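Local coordinates for protein pyridine synthase TbtD (Thermobispora bispora, PDB 5WA4) that probably builds the central pyridine ring of the thiopeptide antibiotic thiomuracin by a formal [4+2] aza-cycloaddition on a leader-peptide-guided substrate, at residues E[312-315]-E[316-320]. Sequence-based numbering, arbitrary orientation.
Sequences GAYR and LVINC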
loop_
_atom_site.group_PDB
_atom_site.type_symbol
_atom_site.label_atom_id
_atom_site.label_comp_id
_atom_site.label_asym_id
_atom_site.label_seq_id
_atom_site.Cartn_x
_atom_site.Cartn_y
_atom_site.Cartn_z
ATOM N N GLY E 312 23.687 15.780 0.068
ATOM C CA GLY E 312 22.699 16.494 0.843
ATOM C C GLY E 312 22.885 17.979 0.632
ATOM O O GLY E 312 21.942 18.743 0.667
ATOM N N ALA E 313 24.121 18.393 0.411
ATOM C CA ALA E 313 24.454 19.805 0.365
ATOM C C ALA E 313 24.031 20.374 -0.987
ATOM O O ALA E 313 23.477 21.475 -1.072
ATOM C CB ALA E 313 25.960 20.006 0.612
ATOM N N TYR E 314 24.292 19.601 -2.039
ATOM C CA TYR E 314 23.800 19.912 -3.363
ATOM C C TYR E 314 22.276 20.118 -3.338
ATOM O O TYR E 314 21.807 21.167 -3.747
ATOM C CB TYR E 314 24.175 18.817 -4.359
ATOM C CG TYR E 314 23.574 19.085 -5.721
ATOM C CD1 TYR E 314 24.097 20.070 -6.546
ATOM C CD2 TYR E 314 22.474 18.370 -6.172
ATOM C CE1 TYR E 314 23.542 20.336 -7.789
ATOM C CE2 TYR E 314 21.915 18.623 -7.406
ATOM C CZ TYR E 314 22.451 19.607 -8.213
ATOM O OH TYR E 314 21.893 19.875 -9.441
ATOM N N ARG E 315 21.510 19.144 -2.841
ATOM C CA ARG E 315 20.066 19.305 -2.807
ATOM C C ARG E 315 19.632 20.539 -2.005
ATOM O O ARG E 315 18.641 21.178 -2.349
ATOM C CB ARG E 315 19.320 18.047 -2.278
ATOM C CG ARG E 315 19.644 16.665 -2.936
ATOM C CD ARG E 315 18.306 15.857 -3.196
ATOM N NE ARG E 315 17.740 16.222 -4.512
ATOM C CZ ARG E 315 17.623 15.421 -5.576
ATOM N NH1 ARG E 315 17.883 14.115 -5.496
ATOM N NH2 ARG E 315 17.140 15.914 -6.707
ATOM N N LEU E 316 20.363 20.916 -0.966
ATOM C CA LEU E 316 19.934 22.091 -0.212
ATOM C C LEU E 316 20.131 23.352 -1.058
ATOM O O LEU E 316 19.378 24.333 -0.958
ATOM C CB LEU E 316 20.693 22.217 1.109
ATOM C CG LEU E 316 20.205 23.382 1.969
ATOM C CD1 LEU E 316 19.850 22.957 3.384
ATOM C CD2 LEU E 316 21.256 24.471 1.994
ATOM N N VAL E 317 21.154 23.309 -1.902
ATOM C CA VAL E 317 21.606 24.503 -2.569
ATOM C C VAL E 317 20.795 24.677 -3.888
ATOM O O VAL E 317 20.331 25.787 -4.202
ATOM C CB VAL E 317 23.154 24.446 -2.752
ATOM C CG1 VAL E 317 23.596 23.770 -4.027
ATOM C CG2 VAL E 317 23.754 25.784 -2.564
ATOM N N ILE E 318 20.538 23.590 -4.615
ATOM C CA ILE E 318 19.593 23.671 -5.721
ATOM C C ILE E 318 18.201 24.052 -5.184
ATOM O O ILE E 318 17.447 24.755 -5.848
ATOM C CB ILE E 318 19.505 22.351 -6.535
ATOM C CG1 ILE E 318 18.784 22.588 -7.860
ATOM C CG2 ILE E 318 18.750 21.306 -5.800
ATOM C CD1 ILE E 318 19.714 23.082 -8.979
ATOM N N ASN E 319 17.861 23.630 -3.970
ATOM C CA ASN E 319 16.562 24.005 -3.436
ATOM C C ASN E 319 16.504 25.467 -3.052
ATOM O O ASN E 319 15.466 26.118 -3.186
ATOM C CB ASN E 319 16.191 23.136 -2.249
ATOM C CG ASN E 319 15.223 22.056 -2.636
ATOM O OD1 ASN E 319 15.625 20.955 -3.031
ATOM N ND2 ASN E 319 13.930 22.377 -2.579
ATOM N N CYS E 320 17.627 25.987 -2.587
ATOM C CA CYS E 320 17.716 27.396 -2.282
ATOM C C CYS E 320 17.558 28.210 -3.592
ATOM O O CYS E 320 16.948 29.278 -3.607
ATOM C CB CYS E 320 19.049 27.693 -1.566
ATOM S SG CYS E 320 19.020 27.342 0.254
#
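Both Y314 (chi1 176°) and I318 (chi1 -166°) carry CG or CG1 anti to the backbone N, which sends the two side chains off the same flank of the helix, one turn apart, with their long axes roughly alike. The phenol runs alongside the isoleucine: Y314 OH lies 3.9 Å from I318 CD1, and Y314 CZ 4.4 Å from I318 CB, which meets the ring obliquely. A hydrogen bond to S190 OG satisfies the Y314 hydroxyl and limits where the phenol can lie, while the isoleucine lies loosely along it. This i to i+4 pairing sits within helix 307-328, which packs among helices 135-159, 164-178 and 244-265. Y314 O is a bifurcated acceptor: I318 N, at 2.9 Å, is nearly in line with the carbonyl bond in the i to i+4 bond, whereas V317 N, also at 2.9 Å, comes from above the carbonyl plane in an i to i+3 bond. The companion bond from V317 N to A313 O is weak. L316 N to G312 O (3.1 Å) and N319 N to R315 O (3.0 Å) continue the i to i+4 ladder. L316 packs on A260 and V317 on L253, both of helix 244-265; L316 also meets L139 of helix 135-159, and I318 meets T175 of helix 164-178.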